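Local coordinates for cell surface protein (Faecalibacterium prausnitzii A2-165, PDB 4GT6) that is of unknown function but, as an extracellular leucine-rich repeat protein of the BspA type, probably binds other proteins at the bacterial surface, at residues I220-Y225 and R237-R242; Y233-Y238 and H259-C264; A254-H259 and V277-G282. All coordinates share one frame; numbering follows the deposited sequence. Where two conformers were deposited one is given.

Contact 1 (I220-Y225 and R237-R242); sequences IDNVLY and RYPSQR
Arg-242 runs antiparallel to the Asn-222 side chain, its guanidinium 23° from the plane of the amide, with NH1 3.6 Å from Asn-222 CB. The pairing lies at the open end of a beta hairpin (strands 224-227 and 233-237) within the leucine-rich repeat solenoid. With CG anti to the backbone N (chi1 -176°) and the chain extended to NE, Arg-242 has the length to reach the turn opposite: NH1 donates to Asp-221 O at 2.6 Å, NE is paired with Asp-244, and NH2 makes a long, weak salt bridge to the Asp-221 carboxylate, which stands at 89° to the guanidinium. Asp-221 and Asn-222 both have left-handed backbones, which these residue types accept readily. The Asn-222 amide is held by Ile-210 N and Ser-208 O, and its ND2 also lies 3.7 Å from Pro-239 CG. Val-223 pushes CG2 obliquely against Tyr-238 CD2 at 3.7 Å, a branched apolar group suited to a buried seat. Leu-224 and Arg-237 form a hydrogen-bonded antiparallel pair, Leu-224 N to Arg-237 O being 2.9 Å. Kinked in mid-chain, Arg-237 forms a salt bridge with Asp-262 and also donates from NE and NH2 to Tyr-238 O, NE at 2.9 Å.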
loop_
_atom_site.group_PDB
_atom_site.type_symbol
_atom_site.label_atom_id
_atom_site.label_comp_id
_atom_site.label_asym_id
_atom_site.label_seq_id
_atom_site.Cartn_x
_atom_site.Cartn_y
_atom_site.Cartn_z
ATOM N N ILE A 220 14.139 -2.029 -15.007
ATOM C CA ILE A 220 14.627 -2.010 -16.396
ATOM C C ILE A 220 14.191 -0.686 -17.004
ATOM O O ILE A 220 12.984 -0.401 -17.074
ATOM C CB ILE A 220 14.068 -3.226 -17.176
ATOM C CG1 ILE A 220 14.433 -4.561 -16.512
ATOM C CG2 ILE A 220 14.539 -3.174 -18.618
ATOM C CD1 ILE A 220 13.705 -5.795 -17.100
ATOM N N ASP A 221 15.168 0.155 -17.379
ATOM C CA ASP A 221 14.876 1.484 -17.932
ATOM C C ASP A 221 13.941 2.261 -16.958
ATOM O O ASP A 221 12.913 2.823 -17.356
ATOM C CB ASP A 221 14.279 1.363 -19.355
ATOM C CG ASP A 221 13.929 2.686 -20.036
ATOM O OD1 ASP A 221 14.688 3.662 -19.866
ATOM O OD2 ASP A 221 12.887 2.735 -20.740
ATOM N N ASN A 222 14.292 2.239 -15.659
ATOM C CA ASN A 222 13.600 2.963 -14.572
ATOM C C ASN A 222 12.092 2.580 -14.446
ATOM O O ASN A 222 11.241 3.428 -14.221
ATOM C CB ASN A 222 13.748 4.483 -14.769
ATOM C CG ASN A 222 13.337 5.273 -13.545
ATOM O OD1 ASN A 222 13.398 4.780 -12.433
ATOM N ND2 ASN A 222 12.907 6.497 -13.731
ATOM N N VAL A 223 11.783 1.310 -14.616
ATOM C CA VAL A 223 10.423 0.791 -14.479
ATOM C C VAL A 223 10.565 -0.496 -13.698
ATOM O O VAL A 223 11.496 -1.257 -13.964
ATOM C CB VAL A 223 9.735 0.581 -15.868
ATOM C CG1 VAL A 223 8.369 -0.077 -15.711
ATOM C CG2 VAL A 223 9.604 1.898 -16.632
ATOM N N LEU A 224 9.665 -0.750 -12.718
ATOM C CA LEU A 224 9.787 -1.975 -11.936
ATOM C C LEU A 224 8.967 -3.091 -12.556
ATOM O O LEU A 224 7.787 -2.903 -12.864
ATOM C CB LEU A 224 9.328 -1.733 -10.480
ATOM C CG LEU A 224 9.618 -2.871 -9.483
ATOM C CD1 LEU A 224 11.139 -3.115 -9.309
ATOM C CD2 LEU A 224 8.991 -2.528 -8.113
ATOM N N TYR A 225 9.591 -4.264 -12.680
ATOM C CA TYR A 225 8.973 -5.470 -13.222
ATOM C C TYR A 225 9.071 -6.612 -12.244
ATOM O O TYR A 225 9.927 -6.603 -11.357
ATOM C CB TYR A 225 9.684 -5.911 -14.537
ATOM C CG TYR A 225 9.550 -4.910 -15.661
ATOM C CD1 TYR A 225 10.474 -3.880 -15.817
ATOM C CD2 TYR A 225 8.482 -4.974 -16.557
ATOM C CE1 TYR A 225 10.313 -2.905 -16.812
ATOM C CE2 TYR A 225 8.323 -4.019 -17.567
ATOM C CZ TYR A 225 9.251 -2.996 -17.698
ATOM O OH TYR A 225 9.095 -2.044 -18.681
ATOM N N ARG A 237 5.381 -1.229 -11.677
ATOM C CA ARG A 237 5.389 0.171 -11.261
ATOM C C ARG A 237 6.173 1.062 -12.230
ATOM O O ARG A 237 7.397 0.949 -12.356
ATOM C CB ARG A 237 5.965 0.332 -9.824
ATOM C CG ARG A 237 5.980 1.758 -9.282
ATOM C CD ARG A 237 4.581 2.251 -8.888
ATOM N NE ARG A 237 3.936 3.002 -9.978
ATOM C CZ ARG A 237 2.723 3.542 -9.899
ATOM N NH1 ARG A 237 1.967 3.344 -8.822
ATOM N NH2 ARG A 237 2.254 4.286 -10.897
ATOM N N TYR A 238 5.439 1.944 -12.908
ATOM C CA TYR A 238 6.000 3.004 -13.742
ATOM C C TYR A 238 6.028 4.252 -12.845
ATOM O O TYR A 238 5.009 4.543 -12.225
ATOM C CB TYR A 238 5.167 3.207 -15.004
ATOM C CG TYR A 238 5.739 4.261 -15.930
ATOM C CD1 TYR A 238 5.407 5.609 -15.777
ATOM C CD2 TYR A 238 6.556 3.907 -16.998
ATOM C CE1 TYR A 238 5.929 6.583 -16.629
ATOM C CE2 TYR A 238 7.061 4.868 -17.875
ATOM C CZ TYR A 238 6.743 6.204 -17.684
ATOM O OH TYR A 238 7.257 7.147 -18.536
ATOM N N PRO A 239 7.154 4.992 -12.735
ATOM C CA PRO A 239 7.203 6.113 -11.768
ATOM C C PRO A 239 6.294 7.262 -12.192
ATOM O O PRO A 239 6.412 7.745 -13.308
ATOM C CB PRO A 239 8.692 6.521 -11.719
ATOM C CG PRO A 239 9.386 5.736 -12.766
ATOM C CD PRO A 239 8.443 4.780 -13.427
ATOM N N SER A 240 5.327 7.633 -11.331
ATOM C CA SER A 240 4.317 8.648 -11.671
ATOM C C SER A 240 4.899 10.015 -12.040
ATOM O O SER A 240 4.281 10.739 -12.813
ATOM C CB SER A 240 3.338 8.827 -10.514
ATOM O OG SER A 240 2.527 7.668 -10.389
ATOM N N GLN A 241 6.073 10.363 -11.496
ATOM C CA GLN A 241 6.701 11.650 -11.781
ATOM C C GLN A 241 7.708 11.584 -12.937
ATOM O O GLN A 241 8.329 12.604 -13.260
ATOM C CB GLN A 241 7.342 12.234 -10.504
ATOM C CG GLN A 241 6.291 12.657 -9.474
ATOM C CD GLN A 241 5.414 13.787 -9.969
ATOM O OE1 GLN A 241 5.877 14.738 -10.595
ATOM N NE2 GLN A 241 4.137 13.716 -9.698
ATOM N N ARG A 242 7.810 10.433 -13.626
ATOM C CA ARG A 242 8.698 10.319 -14.802
ATOM C C ARG A 242 8.203 11.289 -15.886
ATOM O O ARG A 242 7.029 11.253 -16.272
ATOM C CB ARG A 242 8.731 8.876 -15.291
ATOM C CG ARG A 242 9.680 8.676 -16.431
ATOM C CD ARG A 242 9.971 7.216 -16.566
ATOM N NE ARG A 242 10.719 6.971 -17.798
ATOM C CZ ARG A 242 11.265 5.803 -18.084
ATOM N NH1 ARG A 242 11.131 4.781 -17.251
ATOM N NH2 ARG A 242 11.964 5.647 -19.199
#

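Contact 2 (Y233-Y238 and H259-C264)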
loop_
_atom_site.group_PDB
_atom_site.type_symbol
_atom_site.label_atom_id
_atom_site.label_comp_id
_atom_site.label_asym_id
_atom_site.label_seq_id
_atom_site.Cartn_x
_atom_site.Cartn_y
_atom_site.Cartn_z
ATOM N N TYR A 233 7.565 -11.228 -18.060
ATOM C CA TYR A 233 7.602 -10.129 -17.121
ATOM C C TYR A 233 6.216 -9.536 -16.944
ATOM O O TYR A 233 5.427 -9.522 -17.887
ATOM C CB TYR A 233 8.529 -9.008 -17.621
ATOM C CG TYR A 233 10.001 -9.334 -17.665
ATOM C CD1 TYR A 233 10.525 -10.134 -18.669
ATOM C CD2 TYR A 233 10.886 -8.758 -16.762
ATOM C CE1 TYR A 233 11.896 -10.377 -18.764
ATOM C CE2 TYR A 233 12.259 -9.014 -16.832
ATOM C CZ TYR A 233 12.761 -9.798 -17.851
ATOM O OH TYR A 233 14.117 -10.033 -17.936
ATOM N N ALA A 234 5.951 -9.004 -15.763
ATOM C CA ALA A 234 4.760 -8.202 -15.499
ATOM C C ALA A 234 5.269 -6.814 -15.151
ATOM O O ALA A 234 6.206 -6.698 -14.347
ATOM C CB ALA A 234 3.931 -8.787 -14.341
ATOM N N LEU A 235 4.693 -5.766 -15.743
ATOM C CA LEU A 235 5.088 -4.397 -15.396
ATOM C C LEU A 235 4.324 -4.030 -14.125
ATOM O O LEU A 235 3.093 -4.046 -14.134
ATOM C CB LEU A 235 4.750 -3.425 -16.559
ATOM C CG LEU A 235 5.444 -2.059 -16.522
ATOM C CD1 LEU A 235 5.475 -1.447 -17.922
ATOM C CD2 LEU A 235 4.736 -1.055 -15.566
ATOM N N ILE A 236 5.037 -3.737 -13.029
ATOM C CA ILE A 236 4.319 -3.503 -11.778
ATOM C C ILE A 236 4.342 -2.032 -11.324
ATOM O O ILE A 236 3.375 -1.616 -10.675
ATOM C CB ILE A 236 4.762 -4.491 -10.667
ATOM C CG1 ILE A 236 6.190 -4.252 -10.166
ATOM C CG2 ILE A 236 4.509 -6.015 -11.094
ATOM C CD1 ILE A 236 6.558 -5.128 -8.964
ATOM N N ARG A 237 5.381 -1.229 -11.677
ATOM C CA ARG A 237 5.389 0.171 -11.261
ATOM C C ARG A 237 6.173 1.062 -12.230
ATOM O O ARG A 237 7.397 0.949 -12.356
ATOM C CB ARG A 237 5.965 0.332 -9.824
ATOM C CG ARG A 237 5.980 1.758 -9.282
ATOM C CD ARG A 237 4.581 2.251 -8.888
ATOM N NE ARG A 237 3.936 3.002 -9.978
ATOM C CZ ARG A 237 2.723 3.542 -9.899
ATOM N NH1 ARG A 237 1.967 3.344 -8.822
ATOM N NH2 ARG A 237 2.254 4.286 -10.897
ATOM N N TYR A 238 5.439 1.944 -12.908
ATOM C CA TYR A 238 6.000 3.004 -13.742
ATOM C C TYR A 238 6.028 4.252 -12.845
ATOM O O TYR A 238 5.009 4.543 -12.225
ATOM C CB TYR A 238 5.167 3.207 -15.004
ATOM C CG TYR A 238 5.739 4.261 -15.930
ATOM C CD1 TYR A 238 5.407 5.609 -15.777
ATOM C CD2 TYR A 238 6.556 3.907 -16.998
ATOM C CE1 TYR A 238 5.929 6.583 -16.629
ATOM C CE2 TYR A 238 7.061 4.868 -17.875
ATOM C CZ TYR A 238 6.743 6.204 -17.684
ATOM O OH TYR A 238 7.257 7.147 -18.536
ATOM N N HIS A 259 -2.828 -0.939 -11.175
ATOM C CA HIS A 259 -2.319 0.404 -10.834
ATOM C C HIS A 259 -0.835 0.623 -11.229
ATOM O O HIS A 259 -0.181 1.494 -10.648
ATOM C CB HIS A 259 -2.549 0.664 -9.315
ATOM C CG HIS A 259 -4.002 0.585 -8.942
ATOM N ND1 HIS A 259 -4.507 -0.466 -8.189
ATOM C CD2 HIS A 259 -5.024 1.405 -9.280
ATOM C CE1 HIS A 259 -5.813 -0.247 -8.089
ATOM N NE2 HIS A 259 -6.166 0.880 -8.710
ATOM N N ALA A 260 -0.304 -0.130 -12.235
ATOM C CA ALA A 260 1.121 0.001 -12.590
ATOM C C ALA A 260 1.464 1.405 -13.098
ATOM O O ALA A 260 2.590 1.868 -12.909
ATOM C CB ALA A 260 1.518 -1.045 -13.642
ATOM N N PHE A 261 0.494 2.080 -13.746
ATOM C CA PHE A 261 0.692 3.433 -14.292
ATOM C C PHE A 261 -0.271 4.423 -13.658
ATOM O O PHE A 261 -0.553 5.454 -14.252
ATOM C CB PHE A 261 0.480 3.449 -15.820
ATOM C CG PHE A 261 1.504 2.761 -16.681
ATOM C CD1 PHE A 261 1.414 1.394 -16.939
ATOM C CD2 PHE A 261 2.500 3.494 -17.328
ATOM C CE1 PHE A 261 2.337 0.759 -17.780
ATOM C CE2 PHE A 261 3.434 2.857 -18.155
ATOM C CZ PHE A 261 3.344 1.494 -18.382
ATOM N N ASP A 262 -0.760 4.156 -12.444
ATOM C CA ASP A 262 -1.707 5.098 -11.872
ATOM C C ASP A 262 -1.030 6.451 -11.587
ATOM O O ASP A 262 0.176 6.513 -11.302
ATOM C CB ASP A 262 -2.432 4.531 -10.629
ATOM C CG ASP A 262 -1.630 4.307 -9.334
ATOM O OD1 ASP A 262 -0.407 4.523 -9.340
ATOM O OD2 ASP A 262 -2.241 3.931 -8.320
ATOM N N SER A 263 -1.808 7.537 -11.773
ATOM C CA SER A 263 -1.436 8.921 -11.465
ATOM C C SER A 263 -0.145 9.417 -12.145
ATOM O O SER A 263 0.593 10.211 -11.543
ATOM C CB SER A 263 -1.346 9.128 -9.953
ATOM O OG SER A 263 -2.623 8.924 -9.369
ATOM N N CYS A 264 0.111 9.008 -13.405
ATOM C CA CYS A 264 1.270 9.548 -14.139
ATOM C C CYS A 264 0.985 10.997 -14.510
ATOM O O CYS A 264 0.036 11.265 -15.245
ATOM C CB CYS A 264 1.577 8.715 -15.374
ATOM S SG CYS A 264 2.186 7.067 -14.989
HETATM O O HOH W 1 2.031 0.207 -8.839
#
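Arg-237 grips Asp-262 end-on, and this salt bridge leads the polar part of the contact. NH1 reaches OD1 of Asp-262 at 2.7 Å, on the syn side but tilted out of the carboxylate plane, while NH2 donates to Asp-262 O at 3.1 Å in the carbonyl plane, on a lone pair. Asp-262 has its carboxylate between backbone N and carbonyl carbon (chi1 69°), which keeps OD1 on the same side as its own carbonyl. Phe-201 O also takes a bond from NH1, and Glu-203 N binds OD2, so both buried charges are probably well compensated. An arginine suits this place because one flat group can serve several carbonyls and a carboxylate together.

Backbone bonding is sparser: Tyr-238 N donates to Ala-260 O at 2.9 Å, and a water links Ile-236 O with His-259 O. A classic beta bulge places two residues, Ile-236 and Arg-237, across from the single Leu-224.

The apolar part is largely aromatic. The rings of Tyr-238 and Phe-261 lie 23° from parallel but slid apart, with centroids 5.0 Å from each other, and Tyr-238 CB rests over the Phe-261 face in a CH-pi contact. Cys-264 SG meets Tyr-238 CD1 obliquely at 3.6 Å. Leu-235 sets CD1 against Phe-261 CZ at 3.7 Å, and Ala-260, small enough for the tight approach, packs CB against Leu-235 CD2.

Phe-261 in turn stacks on Phe-284, so Tyr-238, Phe-261 and Phe-284 form an aromatic row spaced at 23 residues; Phe-247 of strand 246-248 and Ile-256 of strand 253-256 border it.

Contact 3 (A254-H259 and V277-G282); sequences ARIETH and VSIGTG. With EDO (1,2-ethanediol), chain B; EDO (1,2-ethanediol), chain L.
Arg-255 spans to the next strand, where its NH1 donates to Ser-278 OG at 2.9 Å, and its guanidinium is braced by a side-on grip on Glu-257, NE to OE1 at 2.7 Å and NH2 to OE2 at 2.8 Å. This is the parallel part of the sheet in a leucine-rich repeat solenoid: the two segments run 3° apart, and Ile-256 is bridged to Ile-279, 23 positions later. The extended arginine (chi1 168°) lies over the strands, and Ser-278 OG sits in the guanidinium plane, so three nitrogens working together fix its rotation. Glu-257 OE2 also accepts from Thr-258 N. With an alanine here, Glu-257 would probably lose the positive mate of both carboxylate oxygens, keeping only the bond from Thr-258 N, and Ser-278 OG would be left without this donor.

A 1,2-ethanediol, probably from the crystallisation liquor, is hydrogen-bonded to the arginine and to Thr-281 N. Between the backbones, Ile-256 N donates to Ser-278 O, and Gly-280 N to Ile-256 O at 2.7 Å. Glycine suits position 280 because a side chain would run into Thr-258 N; at 282 both its positive phi and the nearby His-259 ring favour it.

On the face away from Arg-255, Ile-256 and Ile-279 run alongside each other in the same direction, CD1 of Ile-256 4.2 Å from CG1 of Ile-279, two buried isoleucines giving the inner face apolar bulk. Beyond the strands, His-259, whose ND1 bonds Asn-199, donates its N to Thr-281 O at 3.0 Å; that same oxygen stands over the centre of the imidazole, 3.7 Å above its plane.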
loop_
_atom_site.group_PDB
_atom_site.type_symbol
_atom_site.label_atom_id
_atom_site.label_comp_id
_atom_site.label_asym_id
_atom_site.label_seq_id
_atom_site.Cartn_x
_atom_site.Cartn_y
_atom_site.Cartn_z
ATOM N N ALA A 254 4.204 -9.642 -20.331
ATOM C CA ALA A 254 2.964 -10.404 -20.530
ATOM C C ALA A 254 1.765 -9.767 -19.849
ATOM O O ALA A 254 0.619 -10.086 -20.178
ATOM C CB ALA A 254 3.149 -11.813 -19.996
ATOM N N ARG A 255 2.019 -8.878 -18.888
ATOM C CA ARG A 255 0.945 -8.290 -18.090
ATOM C C ARG A 255 1.310 -6.902 -17.606
ATOM O O ARG A 255 2.460 -6.653 -17.245
ATOM C CB ARG A 255 0.688 -9.219 -16.866
ATOM C CG ARG A 255 -0.219 -8.601 -15.757
ATOM C CD ARG A 255 -0.965 -9.633 -14.943
ATOM N NE ARG A 255 -1.778 -9.016 -13.882
ATOM C CZ ARG A 255 -3.087 -8.780 -13.953
ATOM N NH1 ARG A 255 -3.763 -9.065 -15.059
ATOM N NH2 ARG A 255 -3.729 -8.249 -12.919
ATOM N N ILE A 256 0.316 -6.007 -17.581
ATOM C CA ILE A 256 0.423 -4.700 -16.941
ATOM C C ILE A 256 -0.335 -4.907 -15.640
ATOM O O ILE A 256 -1.556 -5.110 -15.681
ATOM C CB ILE A 256 -0.125 -3.510 -17.781
ATOM C CG1 ILE A 256 0.581 -3.395 -19.139
ATOM C CG2 ILE A 256 0.022 -2.203 -16.973
ATOM C CD1 ILE A 256 -0.265 -2.613 -20.191
ATOM N N GLU A 257 0.376 -4.928 -14.500
ATOM C CA GLU A 257 -0.245 -5.235 -13.222
ATOM C C GLU A 257 -1.152 -4.059 -12.741
ATOM O O GLU A 257 -1.102 -2.949 -13.285
ATOM C CB GLU A 257 0.826 -5.648 -12.187
ATOM C CG GLU A 257 0.306 -6.374 -10.947
ATOM C CD GLU A 257 -0.721 -7.458 -11.220
ATOM O OE1 GLU A 257 -0.311 -8.552 -11.670
ATOM O OE2 GLU A 257 -1.936 -7.178 -11.093
ATOM N N THR A 258 -2.036 -4.351 -11.789
ATOM C CA THR A 258 -2.995 -3.385 -11.256
ATOM C C THR A 258 -2.272 -2.109 -10.800
ATOM O O THR A 258 -1.212 -2.182 -10.174
ATOM C CB THR A 258 -3.860 -4.019 -10.142
ATOM O OG1 THR A 258 -4.823 -3.064 -9.679
ATOM C CG2 THR A 258 -3.047 -4.530 -8.960
ATOM N N HIS A 259 -2.828 -0.939 -11.175
ATOM C CA HIS A 259 -2.319 0.404 -10.834
ATOM C C HIS A 259 -0.835 0.623 -11.229
ATOM O O HIS A 259 -0.181 1.494 -10.648
ATOM C CB HIS A 259 -2.549 0.664 -9.315
ATOM C CG HIS A 259 -4.002 0.585 -8.942
ATOM N ND1 HIS A 259 -4.507 -0.466 -8.189
ATOM C CD2 HIS A 259 -5.024 1.405 -9.280
ATOM C CE1 HIS A 259 -5.813 -0.247 -8.089
ATOM N NE2 HIS A 259 -6.166 0.880 -8.710
ATOM N N VAL A 277 -0.982 -9.811 -22.490
ATOM C CA VAL A 277 -2.236 -10.578 -22.599
ATOM C C VAL A 277 -3.275 -10.115 -21.571
ATOM O O VAL A 277 -4.441 -10.499 -21.678
ATOM C CB VAL A 277 -2.036 -12.113 -22.547
ATOM C CG1 VAL A 277 -1.150 -12.587 -23.697
ATOM C CG2 VAL A 277 -1.500 -12.585 -21.193
ATOM N N SER A 278 -2.864 -9.346 -20.550
ATOM C CA SER A 278 -3.826 -8.859 -19.547
ATOM C C SER A 278 -3.359 -7.557 -18.910
ATOM O O SER A 278 -2.170 -7.274 -18.848
ATOM C CB SER A 278 -4.092 -9.900 -18.457
ATOM O OG SER A 278 -2.943 -10.155 -17.670
ATOM N N ILE A 279 -4.329 -6.775 -18.454
ATOM C CA ILE A 279 -4.152 -5.482 -17.774
ATOM C C ILE A 279 -4.897 -5.551 -16.454
ATOM O O ILE A 279 -6.055 -5.979 -16.440
ATOM C CB ILE A 279 -4.690 -4.317 -18.644
ATOM C CG1 ILE A 279 -4.062 -4.307 -20.054
ATOM C CG2 ILE A 279 -4.456 -2.977 -17.955
ATOM C CD1 ILE A 279 -4.790 -3.358 -21.039
ATOM N N GLY A 280 -4.258 -5.093 -15.375
ATOM C CA GLY A 280 -4.869 -5.093 -14.057
ATOM C C GLY A 280 -5.789 -3.911 -13.828
ATOM O O GLY A 280 -5.695 -2.883 -14.507
ATOM N N THR A 281 -6.642 -4.030 -12.818
ATOM C CA THR A 281 -7.553 -2.962 -12.381
ATOM C C THR A 281 -6.806 -1.627 -12.219
ATOM O O THR A 281 -5.709 -1.595 -11.647
ATOM C CB THR A 281 -8.188 -3.353 -11.027
ATOM O OG1 THR A 281 -8.971 -4.532 -11.223
ATOM C CG2 THR A 281 -9.074 -2.221 -10.435
ATOM N N GLY A 282 -7.400 -0.560 -12.751
ATOM C CA GLY A 282 -6.903 0.808 -12.617
ATOM C C GLY A 282 -5.475 1.009 -13.088
ATOM O O GLY A 282 -4.781 1.896 -12.588
HETATM C C1 EDO B . -7.511 -7.668 -12.262
HETATM O O1 EDO B . -6.441 -6.869 -11.744
HETATM C C2 EDO B . -7.448 -7.767 -13.807
HETATM O O2 EDO B . -6.643 -8.863 -14.211
HETATM C C1 EDO L . -6.953 -4.670 -6.823
HETATM O O1 EDO L . -6.174 -3.703 -7.509
HETATM C C2 EDO L . -6.919 -6.052 -7.500
HETATM O O2 EDO L . -5.686 -6.671 -7.228
#

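Overall arrangement
The three contacts step along one four-stranded mixed sheet, in the order 224-227, 233-237, 253-256, 278-279. Contact 1 joins the antiparallel first pair; contact 2 sets strand 233-237 and its end against the loop after 253-256; contact 3 joins parallel strands 253-256 and 278-279. Their centres lie 7 Å apart from contact 1 to contact 2, 8 Å from contact 2 to contact 3 and 15 Å from contact 1 to contact 3. Contacts 1 and 2 share Arg-237 and Tyr-238, contacts 2 and 3 His-259. Along the chain contact 1 closes before contact 3 opens, whereas the segments of contacts 2 and 3 alternate. This is consistent with a curved scaffold for protein binding in this leucine-rich repeat part of a longer cell surface protein.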